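PDB 2E9Y: carbamate kinase from Aeropyrum pernix, which probably makes ATP from carbamoyl phosphate and ADP by reversible phosphoryl transfer. Local coordinates for residues A142-L145 with S146-G150; V174-D177 with L178-A182; A301-L305 with S306-G310. One frame throughout, in Å; residues are numbered along the deposited sequence.

Interaction 1: residues A142-L145 with S146-G150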
ATOM      1  N   ALA A 142     -15.703  25.660   2.102  1.00 25.19           N
ATOM      2  CA  ALA A 142     -14.627  25.710   3.084  1.00 24.02           C
ATOM      3  C   ALA A 142     -15.151  26.085   4.471  1.00 24.42           C
ATOM      4  O   ALA A 142     -14.771  25.478   5.471  1.00 23.80           O
ATOM      5  CB  ALA A 142     -13.556  26.705   2.639  1.00 24.45           C
ATOM      6  N   GLU A 143     -16.028  27.081   4.537  1.00 26.33           N
ATOM      7  CA  GLU A 143     -16.567  27.496   5.830  1.00 28.42           C
ATOM      8  C   GLU A 143     -17.374  26.363   6.456  1.00 30.07           C
ATOM      9  O   GLU A 143     -17.400  26.209   7.676  1.00 31.91           O
ATOM     10  CB  GLU A 143     -17.434  28.748   5.670  1.00 29.98           C
ATOM     11  CG  GLU A 143     -16.684  29.915   5.050  1.00 33.55           C
ATOM     12  CD  GLU A 143     -17.465  31.211   5.094  1.00 36.83           C
ATOM     13  OE1 GLU A 143     -18.695  31.178   4.875  1.00 38.98           O
ATOM     14  OE2 GLU A 143     -16.841  32.266   5.335  1.00 37.67           O
ATOM     15  N   GLU A 144     -18.016  25.564   5.612  1.00 30.90           N
ATOM     16  CA  GLU A 144     -18.817  24.438   6.078  1.00 32.63           C
ATOM     17  C   GLU A 144     -17.913  23.338   6.637  1.00 31.65           C
ATOM     18  O   GLU A 144     -18.191  22.767   7.695  1.00 32.25           O
ATOM     19  CB  GLU A 144     -19.663  23.896   4.924  1.00 35.02           C
ATOM     20  CG  GLU A 144     -20.543  22.707   5.277  1.00 40.13           C
ATOM     21  CD  GLU A 144     -21.451  22.977   6.461  1.00 42.57           C
ATOM     22  OE1 GLU A 144     -22.098  24.044   6.489  1.00 44.08           O
ATOM     23  OE2 GLU A 144     -21.521  22.115   7.361  1.00 45.49           O
ATOM     24  N   LEU A 145     -16.831  23.044   5.925  1.00 29.68           N
ATOM     25  CA  LEU A 145     -15.887  22.020   6.360  1.00 29.87           C
ATOM     26  C   LEU A 145     -15.240  22.414   7.685  1.00 29.50           C
ATOM     27  O   LEU A 145     -14.948  21.555   8.519  1.00 27.91           O
ATOM     28  CB  LEU A 145     -14.809  21.806   5.292  1.00 29.04           C
ATOM     29  CG  LEU A 145     -15.277  21.104   4.012  1.00 30.63           C
ATOM     30  CD1 LEU A 145     -14.234  21.248   2.918  1.00 28.54           C
ATOM     31  CD2 LEU A 145     -15.539  19.635   4.314  1.00 30.89           C
ATOM     32  N   SER A 146     -15.023  23.713   7.877  1.00 29.25           N
ATOM     33  CA  SER A 146     -14.421  24.211   9.110  1.00 31.43           C
ATOM     34  C   SER A 146     -15.408  24.064  10.262  1.00 33.71           C
ATOM     35  O   SER A 146     -15.029  23.701  11.372  1.00 33.25           O
ATOM     36  CB  SER A 146     -14.027  25.684   8.964  1.00 31.02           C
ATOM     37  OG  SER A 146     -13.030  25.858   7.971  1.00 29.75           O
ATOM     38  N   ARG A 147     -16.677  24.346   9.988  1.00 36.13           N
ATOM     39  CA  ARG A 147     -17.714  24.246  11.009  1.00 39.59           C
ATOM     40  C   ARG A 147     -18.031  22.795  11.355  1.00 40.68           C
ATOM     41  O   ARG A 147     -18.243  22.458  12.519  1.00 42.24           O
ATOM     42  CB  ARG A 147     -18.994  24.932  10.530  1.00 41.17           C
ATOM     43  CG  ARG A 147     -20.105  24.962  11.568  1.00 43.70           C
ATOM     44  CD  ARG A 147     -21.457  25.233  10.923  1.00 46.34           C
ATOM     45  NE  ARG A 147     -21.891  24.123  10.076  1.00 48.15           N
ATOM     46  CZ  ARG A 147     -22.159  22.900  10.524  1.00 48.92           C
ATOM     47  NH1 ARG A 147     -22.042  22.621  11.816  1.00 50.67           N
ATOM     48  NH2 ARG A 147     -22.545  21.951   9.681  1.00 49.94           N
ATOM     49  N   ARG A 148     -18.054  21.941  10.335  1.00 41.28           N
ATOM     50  CA  ARG A 148     -18.372  20.528  10.512  1.00 42.04           C
ATOM     51  C   ARG A 148     -17.224  19.637  10.992  1.00 41.43           C
ATOM     52  O   ARG A 148     -17.394  18.855  11.929  1.00 41.65           O
ATOM     53  CB  ARG A 148     -18.937  19.964   9.205  1.00 44.86           C
ATOM     54  CG  ARG A 148     -19.174  18.459   9.217  1.00 47.90           C
ATOM     55  CD  ARG A 148     -19.839  17.995   7.930  1.00 49.96           C
ATOM     56  NE  ARG A 148     -19.123  18.470   6.749  1.00 53.26           N
ATOM     57  CZ  ARG A 148     -19.466  18.182   5.497  1.00 53.84           C
ATOM     58  NH1 ARG A 148     -20.518  17.413   5.255  1.00 55.40           N
ATOM     59  NH2 ARG A 148     -18.761  18.672   4.487  1.00 53.57           N
ATOM     60  N   TYR A 149     -16.064  19.745  10.352  1.00 39.05           N
ATOM     61  CA  TYR A 149     -14.924  18.912  10.726  1.00 37.51           C
ATOM     62  C   TYR A 149     -13.784  19.683  11.383  1.00 35.17           C
ATOM     63  O   TYR A 149     -12.759  19.098  11.738  1.00 34.28           O
ATOM     64  CB  TYR A 149     -14.368  18.189   9.499  1.00 39.61           C
ATOM     65  CG  TYR A 149     -15.367  17.364   8.721  1.00 42.05           C
ATOM     66  CD1 TYR A 149     -16.110  16.357   9.339  1.00 42.66           C
ATOM     67  CD2 TYR A 149     -15.533  17.558   7.350  1.00 43.12           C
ATOM     68  CE1 TYR A 149     -16.991  15.561   8.606  1.00 44.39           C
ATOM     69  CE2 TYR A 149     -16.406  16.769   6.610  1.00 44.83           C
ATOM     70  CZ  TYR A 149     -17.129  15.772   7.241  1.00 44.74           C
ATOM     71  OH  TYR A 149     -17.977  14.980   6.497  1.00 44.42           O
ATOM     72  N   GLY A 150     -13.948  20.991  11.532  1.00 32.07           N
ATOM     73  CA  GLY A 150     -12.898  21.782  12.141  1.00 30.52           C
ATOM     74  C   GLY A 150     -11.672  21.920  11.255  1.00 28.41           C
ATOM     75  O   GLY A 150     -10.566  22.133  11.747  1.00 28.82           O
TER
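Glu144 and Leu145 meet Arg147, Arg148 and Tyr149 within the last turns of the alpha helix 139-149. The charged pair is an i to i+3 salt bridge, and the backbone bonds run i to i+4. The helix packs on strand 152-155, where Phe153 covers Ala142, Leu145 and Ser146. This part of the chain, with its own small antiparallel sheet, is consistent with the protruding subdomain known in carbamate kinases.

With chi1 at 180°, CG of Glu144 lies beside its own carbonyl carbon; the bend at chi2 then brings the carboxylate alongside the Arg147 chain. The two side chains run together in the same direction. NH2 of Arg147 donates to OE2 of Glu144 at 2.5 Å, a short bond that uses the syn lone pair of the oxygen. The bond is not straight, and the carboxylate and guanidinium planes are 58° apart. Arg148 NE lies 4.4 Å from Glu144 OE2, a distance at which the opposite charges may attract, though no N-H points at the oxygen. Replacing Glu144 by alanine removes the carboxylate, and the Arg147 guanidinium would probably lose this mate and be freer to turn.

Leu145 reaches along the helix with CD2. This methyl lies 3.4 Å from Arg148 NH2, at the edge of the guanidinium. The same methyl meets the edge of the Tyr149 ring, with CD2 of Leu145 3.7 Å from CD2 of Tyr149.

Ser146 N donates to Ala142 O at 3.0 Å, and its OG is hydrogen-bonded to Trp151 O just beyond the helix. Gly150 leaves helical geometry with positive phi. Arg148 and Tyr149 fold over each other: Arg148 CG sits 3.6 Å above the centre of the Tyr149 ring, and Tyr149 OH lies over one face of the Arg148 guanidinium.

Interaction 2: residues V174-D177 with L178-A182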
ATOM      1  N   VAL A 174       7.376   3.978  13.919  1.00 16.17           N
ATOM      2  CA  VAL A 174       6.626   2.871  14.496  1.00 15.76           C
ATOM      3  C   VAL A 174       7.001   1.510  13.920  1.00 15.16           C
ATOM      4  O   VAL A 174       7.136   0.523  14.653  1.00 14.14           O
ATOM      5  CB  VAL A 174       5.111   3.096  14.304  1.00 17.07           C
ATOM      6  CG1 VAL A 174       4.328   1.920  14.861  1.00 16.81           C
ATOM      7  CG2 VAL A 174       4.694   4.390  15.002  1.00 15.97           C
ATOM      8  N   ASP A 175       7.191   1.470  12.609  1.00 13.97           N
ATOM      9  CA  ASP A 175       7.504   0.229  11.923  1.00 15.56           C
ATOM     10  C   ASP A 175       8.984  -0.037  11.682  1.00 16.29           C
ATOM     11  O   ASP A 175       9.352  -0.818  10.807  1.00 15.57           O
ATOM     12  CB  ASP A 175       6.713   0.198  10.620  1.00 14.85           C
ATOM     13  CG  ASP A 175       5.224   0.158  10.874  1.00 16.93           C
ATOM     14  OD1 ASP A 175       4.744  -0.894  11.346  1.00 17.47           O
ATOM     15  OD2 ASP A 175       4.544   1.179  10.636  1.00 16.32           O
ATOM     16  N   ARG A 176       9.824   0.599  12.488  1.00 16.49           N
ATOM     17  CA  ARG A 176      11.267   0.434  12.381  1.00 18.41           C
ATOM     18  C   ARG A 176      11.697  -1.035  12.326  1.00 18.05           C
ATOM     19  O   ARG A 176      12.506  -1.413  11.475  1.00 18.22           O
ATOM     20  CB  ARG A 176      11.945   1.147  13.558  1.00 20.32           C
ATOM     21  CG  ARG A 176      13.456   1.053  13.592  1.00 24.29           C
ATOM     22  CD  ARG A 176      13.906  -0.267  14.185  1.00 30.61           C
ATOM     23  NE  ARG A 176      15.356  -0.342  14.296  1.00 34.80           N
ATOM     24  CZ  ARG A 176      16.020  -1.444  14.626  1.00 35.62           C
ATOM     25  NH1 ARG A 176      15.359  -2.568  14.877  1.00 36.74           N
ATOM     26  NH2 ARG A 176      17.343  -1.421  14.701  1.00 36.83           N
ATOM     27  N   ASP A 177      11.157  -1.860  13.222  1.00 18.30           N
ATOM     28  CA  ASP A 177      11.517  -3.278  13.250  1.00 18.53           C
ATOM     29  C   ASP A 177      11.215  -4.021  11.947  1.00 18.96           C
ATOM     30  O   ASP A 177      12.014  -4.848  11.511  1.00 17.00           O
ATOM     31  CB  ASP A 177      10.836  -3.994  14.426  1.00 19.68           C
ATOM     32  CG  ASP A 177      11.422  -3.594  15.774  1.00 24.65           C
ATOM     33  OD1 ASP A 177      12.519  -3.001  15.795  1.00 25.61           O
ATOM     34  OD2 ASP A 177      10.794  -3.884  16.814  1.00 26.49           O
ATOM     35  N   LEU A 178      10.072  -3.740  11.321  1.00 17.09           N
ATOM     36  CA  LEU A 178       9.738  -4.406  10.062  1.00 17.71           C
ATOM     37  C   LEU A 178      10.708  -3.960   8.981  1.00 17.50           C
ATOM     38  O   LEU A 178      11.089  -4.738   8.112  1.00 18.05           O
ATOM     39  CB  LEU A 178       8.307  -4.079   9.627  1.00 18.07           C
ATOM     40  CG  LEU A 178       7.197  -4.743  10.439  1.00 18.87           C
ATOM     41  CD1 LEU A 178       5.841  -4.243   9.950  1.00 20.16           C
ATOM     42  CD2 LEU A 178       7.295  -6.258  10.306  1.00 20.38           C
ATOM     43  N   ILE A 179      11.107  -2.695   9.033  1.00 15.50           N
ATOM     44  CA  ILE A 179      12.042  -2.181   8.049  1.00 15.25           C
ATOM     45  C   ILE A 179      13.402  -2.858   8.246  1.00 16.73           C
ATOM     46  O   ILE A 179      14.053  -3.251   7.276  1.00 16.77           O
ATOM     47  CB  ILE A 179      12.184  -0.652   8.174  1.00 14.93           C
ATOM     48  CG1 ILE A 179      10.834   0.005   7.841  1.00 15.31           C
ATOM     49  CG2 ILE A 179      13.266  -0.141   7.233  1.00 14.02           C
ATOM     50  CD1 ILE A 179      10.788   1.506   8.095  1.00 17.88           C
ATOM     51  N   ALA A 180      13.818  -3.005   9.499  1.00 16.61           N
ATOM     52  CA  ALA A 180      15.101  -3.643   9.797  1.00 19.47           C
ATOM     53  C   ALA A 180      15.099  -5.100   9.340  1.00 20.10           C
ATOM     54  O   ALA A 180      16.078  -5.586   8.772  1.00 22.51           O
ATOM     55  CB  ALA A 180      15.395  -3.559  11.290  1.00 19.56           C
ATOM     56  N   GLU A 181      13.997  -5.796   9.592  1.00 21.06           N
ATOM     57  CA  GLU A 181      13.878  -7.192   9.192  1.00 22.32           C
ATOM     58  C   GLU A 181      13.943  -7.316   7.673  1.00 22.72           C
ATOM     59  O   GLU A 181      14.607  -8.207   7.137  1.00 20.25           O
ATOM     60  CB  GLU A 181      12.561  -7.769   9.713  1.00 24.33           C
ATOM     61  CG  GLU A 181      12.557  -8.021  11.215  1.00 28.62           C
ATOM     62  CD  GLU A 181      11.164  -8.202  11.776  1.00 31.88           C
ATOM     63  OE1 GLU A 181      10.263  -8.617  11.018  1.00 34.80           O
ATOM     64  OE2 GLU A 181      10.969  -7.939  12.980  1.00 35.38           O
ATOM     65  N   ALA A 182      13.257  -6.412   6.979  1.00 20.21           N
ATOM     66  CA  ALA A 182      13.250  -6.428   5.522  1.00 20.05           C
ATOM     67  C   ALA A 182      14.658  -6.201   4.991  1.00 20.36           C
ATOM     68  O   ALA A 182      15.068  -6.828   4.014  1.00 20.67           O
ATOM     69  CB  ALA A 182      12.313  -5.348   4.987  1.00 18.46           C
TER
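The N-H groups of Ile179, Ala180 and Glu181 donate to the carbonyls of Asp175, Arg176 and Asp177, the four-residue spacing that opens the alpha helix 176-185. Ala180 N lies 2.9 Å from Arg176 O. Asp175 holds the N-cap position, but its carboxylate makes no capping bond. It turns instead to Arg116 and to Lys94 of the second subunit, and forms a salt bridge with each. Beside it, Leu178 runs in the same direction, with CD1 of Leu178 3.8 Å from OD1 of Asp175.

The Arg176 chain bends at chi2 (-81°) and carries its guanidinium forward, beside the next turn of the helix. Ala180 CB then lies 3.7 Å from Arg176 NH1, over one face of the group and off toward its rim. Arg176 NH1 also donates to Asp177 OD1 at 3.0 Å, a salt bridge between adjacent residues. Arg176 NE bonds to Gln226 O at the end of helix 216-226, which further fixes the rotation of the guanidinium. Glu181 passes close to the backbone, with its CG 3.2 Å from Asp177 O.

The first turns thus lie between the large mixed sheet of the amino acid kinase fold and the dimer interface. Leu178 and Ile179 pack on Val113 of strand 112-119, and Ile179 also meets Ala191 of strand 188-191. Asp177 touches Leu109 of the second subunit, and Glu181 touches its Glu185.

Interaction 3: residues A301-L305 with S306-G310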
ATOM      1  N   ALA A 301      24.334  10.228  -7.770  1.00 29.93           N
ATOM      2  CA  ALA A 301      24.185   9.316  -6.638  1.00 29.75           C
ATOM      3  C   ALA A 301      25.358   8.368  -6.393  1.00 29.60           C
ATOM      4  O   ALA A 301      25.827   8.235  -5.261  1.00 27.70           O
ATOM      5  CB  ALA A 301      22.896   8.514  -6.788  1.00 30.19           C
ATOM      6  N   ARG A 302      25.828   7.706  -7.445  1.00 31.15           N
ATOM      7  CA  ARG A 302      26.932   6.762  -7.306  1.00 32.69           C
ATOM      8  C   ARG A 302      28.129   7.404  -6.615  1.00 31.89           C
ATOM      9  O   ARG A 302      28.739   6.805  -5.733  1.00 33.72           O
ATOM     10  CB  ARG A 302      27.340   6.218  -8.679  1.00 33.29           C
ATOM     11  CG  ARG A 302      28.146   4.934  -8.609  1.00 35.32           C
ATOM     12  CD  ARG A 302      28.238   4.257  -9.967  1.00 36.40           C
ATOM     13  NE  ARG A 302      28.611   2.851  -9.841  1.00 39.53           N
ATOM     14  CZ  ARG A 302      28.655   1.992 -10.854  1.00 40.46           C
ATOM     15  NH1 ARG A 302      28.351   2.393 -12.081  1.00 41.26           N
ATOM     16  NH2 ARG A 302      28.988   0.726 -10.638  1.00 41.51           N
ATOM     17  N   GLN A 303      28.459   8.629  -7.011  1.00 33.29           N
ATOM     18  CA  GLN A 303      29.580   9.339  -6.403  1.00 32.77           C
ATOM     19  C   GLN A 303      29.191   9.871  -5.030  1.00 31.92           C
ATOM     20  O   GLN A 303      29.998   9.853  -4.099  1.00 31.15           O
ATOM     21  CB  GLN A 303      30.026  10.506  -7.289  1.00 34.56           C
ATOM     22  CG  GLN A 303      30.613  10.077  -8.626  0.50 35.38           C
ATOM     23  CD  GLN A 303      31.862   9.227  -8.466  0.50 36.04           C
ATOM     24  OE1 GLN A 303      32.879   9.687  -7.945  0.50 37.00           O
ATOM     25  NE2 GLN A 303      31.788   7.977  -8.910  0.50 37.35           N
ATOM     26  N   VAL A 304      27.950  10.341  -4.908  1.00 30.23           N
ATOM     27  CA  VAL A 304      27.463  10.877  -3.630  1.00 27.73           C
ATOM     28  C   VAL A 304      27.636   9.887  -2.479  1.00 27.77           C
ATOM     29  O   VAL A 304      28.045  10.242  -1.380  1.00 27.09           O
ATOM     30  CB  VAL A 304      25.980  11.276  -3.755  1.00 26.44           C
ATOM     31  CG1 VAL A 304      25.438  11.644  -2.373  1.00 23.16           C
ATOM     32  CG2 VAL A 304      25.823  12.472  -4.676  1.00 25.70           C
ATOM     33  N   LEU A 305      27.265   8.615  -2.753  1.00 27.78           N
ATOM     34  CA  LEU A 305      27.363   7.525  -1.785  1.00 30.64           C
ATOM     35  C   LEU A 305      28.814   7.300  -1.325  1.00 32.02           C
ATOM     36  O   LEU A 305      29.089   6.925  -0.194  1.00 32.82           O
ATOM     37  CB  LEU A 305      26.811   6.253  -2.432  1.00 30.50           C
ATOM     38  CG  LEU A 305      25.313   6.070  -2.174  1.00 30.47           C
ATOM     39  CD1 LEU A 305      25.017   5.625  -0.740  1.00 28.92           C
ATOM     40  CD2 LEU A 305      24.511   7.353  -2.397  1.00 30.12           C
ATOM     41  N   SER A 306      29.747   7.518  -2.276  1.00 34.08           N
ATOM     42  CA  SER A 306      31.175   7.380  -1.963  1.00 35.24           C
ATOM     43  C   SER A 306      31.754   8.631  -1.276  1.00 36.42           C
ATOM     44  O   SER A 306      32.936   8.705  -0.940  1.00 36.76           O
ATOM     45  CB  SER A 306      31.917   7.118  -3.277  1.00 35.53           C
ATOM     46  OG  SER A 306      31.469   5.887  -3.850  1.00 37.89           O
ATOM     47  N   LEU A 307      30.873   9.643  -1.103  1.00 36.06           N
ATOM     48  CA  LEU A 307      31.267  10.914  -0.513  1.00 36.45           C
ATOM     49  C   LEU A 307      32.184  11.699  -1.446  1.00 36.92           C
ATOM     50  O   LEU A 307      32.991  12.515  -1.018  1.00 37.03           O
ATOM     51  CB  LEU A 307      31.936  10.652   0.837  1.00 35.63           C
ATOM     52  CG  LEU A 307      30.990   9.945   1.815  1.00 35.95           C
ATOM     53  CD1 LEU A 307      31.582   9.842   3.219  1.00 34.57           C
ATOM     54  CD2 LEU A 307      29.642  10.655   1.971  1.00 33.94           C
ATOM     55  N   GLN A 308      32.087  11.412  -2.757  1.00 37.69           N
ATOM     56  CA  GLN A 308      32.940  12.097  -3.723  1.00 37.96           C
ATOM     57  C   GLN A 308      32.177  13.171  -4.509  1.00 37.35           C
ATOM     58  O   GLN A 308      32.699  13.835  -5.386  1.00 37.30           O
ATOM     59  CB  GLN A 308      33.496  11.057  -4.691  1.00 40.12           C
ATOM     60  CG  GLN A 308      34.311   9.970  -3.993  1.00 43.99           C
ATOM     61  CD  GLN A 308      35.420  10.603  -3.184  1.00 46.00           C
ATOM     62  OE1 GLN A 308      36.250  11.356  -3.667  1.00 47.75           O
ATOM     63  NE2 GLN A 308      35.435  10.220  -1.891  1.00 47.97           N
ATOM     64  N   ALA A 309      30.875  13.285  -4.192  1.00 34.96           N
ATOM     65  CA  ALA A 309      30.060  14.328  -4.803  1.00 33.65           C
ATOM     66  C   ALA A 309      29.023  14.828  -3.812  1.00 32.56           C
ATOM     67  O   ALA A 309      28.766  14.199  -2.792  1.00 32.36           O
ATOM     68  CB  ALA A 309      29.358  13.737  -6.031  1.00 33.86           C
ATOM     69  N   GLY A 310      28.426  15.981  -4.085  1.00 31.71           N
ATOM     70  CA  GLY A 310      27.438  16.529  -3.173  1.00 30.58           C
ATOM     71  C   GLY A 310      28.067  17.173  -1.951  1.00 30.30           C
ATOM     72  O   GLY A 310      29.285  17.347  -1.886  1.00 30.79           O
TER
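CB of Gln303 and CB of Ala309 meet at 3.5 Å where the chain folds back on the end of helix 301-305. The turn is a Schellman motif. Gln308 N donates to Gln303 O at 2.9 Å, and Leu307 N donates to Val304 O at 2.9 Å. Both donors stand above their carbonyl planes, the second much more so. Leu307 takes positive phi (69°), which lets the chain reverse.

The Ala309 methyl points back at the helix and rests against both Gln303 and Val304. CG2 is the Val304 branch that does the touching, 4.0 Å from Ala309 CB. Chi1 of 172° sets CG1 anti to the backbone N, which leaves CG2 beside that N and facing Ala309. The two glutamines cross at an angle, with their amide planes nearly perpendicular in the Gln303 conformer described here, one of two deposited. In it, Gln303 OE1 comes 3.6 Å from Gln308 CB. The Gln308 side chain bends and curls back. Its NE2 donates to Ser306 O at 3.1 Å, nearly straight (165°), with the oxygen in the amide plane. This bond fixes the rotation of the Gln308 amide.

Val304 and Leu305 also pack on strand 231-236, and Leu307 O is held by Arg254. Arg302 forms a salt bridge with Asp45 of the loop after helix 25-44.

Chemically, the cap gives the carbonyls of Gln303 and Val304 N-H partners, while the Ala309 methyl packs against Gln303 CB and Val304 CG2. One polar atom pays for this packing. Ala309 O is buried against Val304, 3.7 Å from its CA, with no hydrogen-bond partner in the model.

How the interactions relate
The three contacts follow one another along the chain, and none touches another. Interaction 1 lies farthest out, with its centre about 29 Å from the centre of the chain. Interactions 2 and 3 both pack on the large mixed sheet, and their centres are about 26 Å apart. Interactions 1 and 3 are on opposite sides of the chain's centre, about 48 Å between centres. Interaction 2 is about 38 Å from interaction 1, centre to centre. It alone touches the second subunit. Interactions 1 and 3 are helix ends, whereas interaction 2 is a helix start. Nothing in the contacts themselves ties any of them to an active site.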